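Local coordinates for enoyl-CoA hydratase, EchA3 (PDB 3R6H), which belongs to the enoyl-CoA hydratase/isomerase family and probably acts as a lyase in lipid metabolism, at residues G83-S88 / G110-C115; V128-V133 / M137-A142. All coordinates share one frame; numbering follows the deposited sequence. Where two conformers were deposited one is given.

Interaction 1: G83-S88 / G110-C115; sequences GGFELS and GAFLLC
Phe-112 brings its CD2 to the ring of Phe-85, 3.8 Å from Phe-85 CE1. Relative to the Phe-85 ring, the incoming carbon lies at the edge, near the plane; the two side chains run obliquely to one another, so this is a glancing apolar touch and not a stack. In Phe-112 CG is anti to the carbonyl carbon (chi1 -46°), which keeps the ring on the side of the backbone N and leaves the carbonyl to Ser-88. One turn on from Phe-85, Ser-88 OG lies 3.8 Å from Phe-112 O, too far for a bond. That hydroxyl is instead hydrogen-bonded to the OG of Ser-116, and Phe-112 O also bonds to Ser-116, so one serine joins the two. The end of Leu-113 leans toward the other helix, a loose approach with its CD1 4.9 Å from Leu-87 CB. The axes of 83-88 and 110-114 approach to 9.7 Å at 19°, so these parts of helices 75-92 and 109-114 run nearly parallel, in the buried middle of the crotonase-like core. Ala-142 and Ala-143 of helix 141-150 pack on Phe-85, while helix 30-46 covers Leu-87.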
loop_
_atom_site.group_PDB
_atom_site.type_symbol
_atom_site.label_atom_id
_atom_site.label_comp_id
_atom_site.label_asym_id
_atom_site.label_seq_id
_atom_site.Cartn_x
_atom_site.Cartn_y
_atom_site.Cartn_z
ATOM N N GLY A 83 -14.078 -23.687 5.497
ATOM C CA GLY A 83 -14.383 -23.266 6.855
ATOM C C GLY A 83 -13.369 -22.278 7.399
ATOM O O GLY A 83 -13.724 -21.397 8.177
ATOM N N GLY A 84 -12.111 -22.460 7.021
ATOM C CA GLY A 84 -11.028 -21.542 7.450
ATOM C C GLY A 84 -11.257 -20.158 6.893
ATOM O O GLY A 84 -11.205 -19.158 7.620
ATOM N N PHE A 85 -11.538 -20.088 5.596
ATOM C CA PHE A 85 -11.758 -18.801 4.946
ATOM C C PHE A 85 -13.096 -18.210 5.286
ATOM O O PHE A 85 -13.217 -16.997 5.337
ATOM C CB PHE A 85 -11.485 -18.915 3.441
ATOM C CG PHE A 85 -10.074 -19.301 3.173
ATOM C CD1 PHE A 85 -9.054 -18.508 3.686
ATOM C CD2 PHE A 85 -9.749 -20.446 2.456
ATOM C CE1 PHE A 85 -7.713 -18.864 3.480
ATOM C CE2 PHE A 85 -8.408 -20.805 2.257
ATOM C CZ PHE A 85 -7.412 -20.033 2.787
ATOM N N GLU A 86 -14.100 -19.057 5.574
ATOM C CA GLU A 86 -15.346 -18.523 6.108
ATOM C C GLU A 86 -15.128 -17.827 7.484
ATOM O O GLU A 86 -15.742 -16.781 7.776
ATOM C CB GLU A 86 -16.399 -19.616 6.247
ATOM C CG GLU A 86 -17.765 -19.047 6.537
ATOM C CD GLU A 86 -18.341 -18.282 5.341
ATOM O OE1 GLU A 86 -18.276 -18.820 4.208
ATOM O OE2 GLU A 86 -18.818 -17.130 5.536
ATOM N N LEU A 87 -14.282 -18.402 8.330
ATOM C CA LEU A 87 -13.920 -17.745 9.590
ATOM C C LEU A 87 -13.258 -16.378 9.357
ATOM O O LEU A 87 -13.594 -15.414 10.052
ATOM C CB LEU A 87 -13.034 -18.618 10.491
ATOM C CG LEU A 87 -13.732 -19.595 11.439
ATOM C CD1 LEU A 87 -12.764 -20.712 11.877
ATOM C CD2 LEU A 87 -14.343 -18.846 12.637
ATOM N N SER A 88 -12.318 -16.292 8.416
ATOM C CA SER A 88 -11.754 -14.971 8.043
ATOM C C SER A 88 -12.832 -13.985 7.638
ATOM O O SER A 88 -12.824 -12.842 8.062
ATOM C CB SER A 88 -10.741 -15.073 6.891
ATOM O OG SER A 88 -9.544 -15.672 7.315
ATOM N N GLY A 110 -2.919 -19.536 10.048
ATOM C CA GLY A 110 -2.785 -18.761 11.269
ATOM C C GLY A 110 -2.510 -17.290 10.955
ATOM O O GLY A 110 -3.015 -16.392 11.628
ATOM N N ALA A 111 -1.685 -17.060 9.940
ATOM C CA ALA A 111 -1.425 -15.695 9.459
ATOM C C ALA A 111 -2.670 -15.071 8.814
ATOM O O ALA A 111 -2.934 -13.874 8.959
ATOM C CB ALA A 111 -0.210 -15.701 8.462
ATOM N N PHE A 112 -3.426 -15.850 8.058
ATOM C CA PHE A 112 -4.642 -15.308 7.448
ATOM C C PHE A 112 -5.673 -14.962 8.512
ATOM O O PHE A 112 -6.322 -13.920 8.407
ATOM C CB PHE A 112 -5.216 -16.235 6.372
ATOM C CG PHE A 112 -4.194 -16.764 5.420
ATOM C CD1 PHE A 112 -3.142 -15.967 4.947
ATOM C CD2 PHE A 112 -4.276 -18.078 4.980
ATOM C CE1 PHE A 112 -2.171 -16.486 4.102
ATOM C CE2 PHE A 112 -3.315 -18.598 4.137
ATOM C CZ PHE A 112 -2.260 -17.825 3.681
ATOM N N LEU A 113 -5.790 -15.811 9.545
ATOM C CA LEU A 113 -6.646 -15.527 10.694
ATOM C C LEU A 113 -6.190 -14.232 11.410
ATOM O O LEU A 113 -7.032 -13.380 11.739
ATOM C CB LEU A 113 -6.683 -16.740 11.658
ATOM C CG LEU A 113 -7.608 -16.607 12.862
ATOM C CD1 LEU A 113 -9.016 -16.457 12.350
ATOM C CD2 LEU A 113 -7.502 -17.843 13.798
ATOM N N LEU A 114 -4.878 -14.098 11.633
ATOM C CA LEU A 114 -4.290 -12.908 12.255
ATOM C C LEU A 114 -4.716 -11.646 11.469
ATOM O O LEU A 114 -5.110 -10.641 12.053
ATOM C CB LEU A 114 -2.750 -13.037 12.288
ATOM C CG LEU A 114 -1.962 -11.783 12.619
ATOM C CD1 LEU A 114 -2.284 -11.355 14.067
ATOM C CD2 LEU A 114 -0.458 -12.075 12.374
ATOM N N CYS A 115 -4.672 -11.735 10.135
ATOM C CA CYS A 115 -5.051 -10.627 9.247
ATOM C C CYS A 115 -6.573 -10.390 9.129
ATOM O O CYS A 115 -7.016 -9.495 8.378
ATOM C CB CYS A 115 -4.497 -10.890 7.864
ATOM S SG CYS A 115 -2.712 -10.645 7.743
#

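Interaction 2: V128-V133 / M137-A142; sequences VQANEV and MTIPYA. With K (potassium ion), chain B.
Glu-132 lays its aliphatic stem across Ile-139 at about a right angle, with Glu-132 CB 3.8 Å from Ile-139 CG1 and the next methylene almost as near. Ile-139 is extended at chi2, and this carries CD1 past the glutamate to the methyl group of Ala-130, at 4.1 Å from Ala-130 CB. One branched side chain therefore packs against both residues. The backbones close up beside this packing: Met-137 N donates to Glu-132 O over 2.9 Å, nearly straight at 168°. Its nitrogen stands above the carbonyl plane, 49° out of it, so the bond does not follow a lone pair. A bond from residue i+5 back to residue i is the mark of a pi-turn, and it brings the two CA atoms within 4.8 Å. Beyond its stem Glu-132 bends at chi2 (78°), and OE2 reaches a potassium ion at 2.9 Å. Water 1 is a second ligand, 2.6 Å from the potassium, and the ring of Pro-140, at the N-cap of helix 141-150, borders the ion. Arg-211 of a neighbouring subunit hydrogen-bonds Ile-139 O and makes a cation-pi contact with Tyr-141, so the lead into helix 141-150 lies at a subunit interface. A strand, a turn bearing a glutamate and an Ile-Pro lead into a helix recall the active-site region of the crotonase fold, where hydratases of the family bring an acid to the substrate; whether Glu-132 serves in that way here is not established.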
loop_
_atom_site.group_PDB
_atom_site.type_symbol
_atom_site.label_atom_id
_atom_site.label_comp_id
_atom_site.label_asym_id
_atom_site.label_seq_id
_atom_site.Cartn_x
_atom_site.Cartn_y
_atom_site.Cartn_z
ATOM N N VAL A 128 5.610 -14.345 11.563
ATOM C CA VAL A 128 4.357 -14.334 10.813
ATOM C C VAL A 128 4.750 -14.668 9.374
ATOM O O VAL A 128 5.613 -14.009 8.810
ATOM C CB VAL A 128 3.628 -12.981 10.852
ATOM C CG1 VAL A 128 2.280 -13.107 10.093
ATOM C CG2 VAL A 128 3.421 -12.517 12.333
ATOM N N GLN A 129 4.167 -15.720 8.817
ATOM C CA GLN A 129 4.619 -16.249 7.537
ATOM C C GLN A 129 3.543 -17.036 6.851
ATOM O O GLN A 129 2.890 -17.859 7.476
ATOM C CB GLN A 129 5.804 -17.184 7.758
ATOM C CG GLN A 129 6.427 -17.691 6.468
ATOM C CD GLN A 129 7.365 -18.868 6.664
ATOM O OE1 GLN A 129 7.332 -19.559 7.687
ATOM N NE2 GLN A 129 8.173 -19.140 5.641
ATOM N N ALA A 130 3.319 -16.740 5.585
ATOM C CA ALA A 130 2.549 -17.625 4.702
ATOM C C ALA A 130 3.586 -18.546 4.051
ATOM O O ALA A 130 4.220 -18.191 3.084
ATOM C CB ALA A 130 1.795 -16.796 3.644
ATOM N N ASN A 131 3.786 -19.718 4.630
ATOM C CA ASN A 131 4.845 -20.596 4.216
ATOM C C ASN A 131 4.479 -21.546 3.096
ATOM O O ASN A 131 5.279 -22.388 2.747
ATOM C CB ASN A 131 5.356 -21.404 5.417
ATOM C CG ASN A 131 4.392 -22.498 5.861
ATOM O OD1 ASN A 131 3.177 -22.364 5.732
ATOM N ND2 ASN A 131 4.954 -23.600 6.425
ATOM N N GLU A 132 3.299 -21.376 2.506
ATOM C CA GLU A 132 2.778 -22.293 1.512
ATOM C C GLU A 132 3.769 -22.616 0.399
ATOM O O GLU A 132 4.023 -23.783 0.110
ATOM C CB GLU A 132 1.506 -21.729 0.908
ATOM C CG GLU A 132 0.236 -21.851 1.746
ATOM C CD GLU A 132 0.046 -20.843 2.906
ATOM O OE1 GLU A 132 0.963 -20.079 3.236
ATOM O OE2 GLU A 132 -1.072 -20.863 3.486
ATOM N N VAL A 133 4.367 -21.599 -0.205
ATOM C CA VAL A 133 5.214 -21.832 -1.383
ATOM C C VAL A 133 6.462 -22.631 -0.987
ATOM O O VAL A 133 6.986 -23.410 -1.787
ATOM C CB VAL A 133 5.564 -20.464 -2.054
ATOM C CG1 VAL A 133 6.782 -20.536 -2.968
ATOM C CG2 VAL A 133 4.323 -19.869 -2.776
ATOM N N MET A 137 2.651 -25.657 -1.655
ATOM C CA MET A 137 1.231 -25.383 -1.749
ATOM C C MET A 137 1.045 -24.006 -2.381
ATOM O O MET A 137 1.745 -23.058 -2.031
ATOM C CB MET A 137 0.594 -25.455 -0.357
ATOM C CG MET A 137 0.911 -26.761 0.383
ATOM S SD MET A 137 -0.005 -26.989 1.924
ATOM C CE MET A 137 -1.658 -26.974 1.259
ATOM N N THR A 138 0.127 -23.918 -3.336
ATOM C CA THR A 138 -0.261 -22.618 -3.941
ATOM C C THR A 138 -1.194 -21.909 -2.948
ATOM O O THR A 138 -2.074 -22.525 -2.343
ATOM C CB THR A 138 -1.015 -22.822 -5.290
ATOM O OG1 THR A 138 -0.150 -23.454 -6.241
ATOM C CG2 THR A 138 -1.515 -21.498 -5.876
ATOM N N ILE A 139 -1.033 -20.608 -2.743
ATOM C CA ILE A 139 -1.923 -19.915 -1.800
ATOM C C ILE A 139 -3.316 -19.761 -2.402
ATOM O O ILE A 139 -3.453 -19.248 -3.506
ATOM C CB ILE A 139 -1.381 -18.522 -1.383
ATOM C CG1 ILE A 139 -0.009 -18.680 -0.712
ATOM C CG2 ILE A 139 -2.397 -17.833 -0.415
ATOM C CD1 ILE A 139 0.650 -17.374 -0.219
ATOM N N PRO A 140 -4.373 -20.182 -1.679
ATOM C CA PRO A 140 -5.729 -20.045 -2.198
ATOM C C PRO A 140 -6.123 -18.611 -2.489
ATOM O O PRO A 140 -5.618 -17.680 -1.829
ATOM C CB PRO A 140 -6.605 -20.590 -1.055
ATOM C CG PRO A 140 -5.748 -21.576 -0.370
ATOM C CD PRO A 140 -4.367 -20.889 -0.400
ATOM N N TYR A 141 -7.037 -18.418 -3.445
ATOM C CA TYR A 141 -7.474 -17.086 -3.819
ATOM C C TYR A 141 -8.027 -16.313 -2.627
ATOM O O TYR A 141 -7.712 -15.118 -2.473
ATOM C CB TYR A 141 -8.535 -17.135 -4.934
ATOM C CG TYR A 141 -7.936 -17.404 -6.305
ATOM C CD1 TYR A 141 -7.280 -16.405 -6.998
ATOM C CD2 TYR A 141 -8.041 -18.654 -6.900
ATOM C CE1 TYR A 141 -6.734 -16.627 -8.255
ATOM C CE2 TYR A 141 -7.480 -18.892 -8.175
ATOM C CZ TYR A 141 -6.836 -17.865 -8.836
ATOM O OH TYR A 141 -6.287 -18.069 -10.094
ATOM N N ALA A 142 -8.835 -16.951 -1.772
ATOM C CA ALA A 142 -9.389 -16.229 -0.617
ATOM C C ALA A 142 -8.304 -15.712 0.328
ATOM O O ALA A 142 -8.413 -14.594 0.847
ATOM C CB ALA A 142 -10.394 -17.056 0.160
HETATM K K K B . -3.244 -22.445 2.549
HETATM O O HOH W 1 -2.157 -24.093 4.202
#

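From the N terminus, helix 75-92 comes first; the chain then runs through strands 98-102 and 105-107 before helix 109-114 returns beside it, and interaction 1 closes that excursion of 21 residues. Strands 119-122 and 128-129 follow, and interaction 2 closes the short turn between Glu-132 and Met-137 before helix 141-150 starts. The contacts are in series, neither nested nor crossed, with centres about 12 Å apart. They nevertheless touch: Phe-112 CE2 is 3.3 Å from Glu-132 OE2, and Phe-85 CE2 lies 3.8 Å from Pro-140 CB. Phe-112 packs on the potassium-binding glutamate and Phe-85 on the start of helix 141-150, so interaction 1 lies against interaction 2, part of which meets a neighbouring subunit.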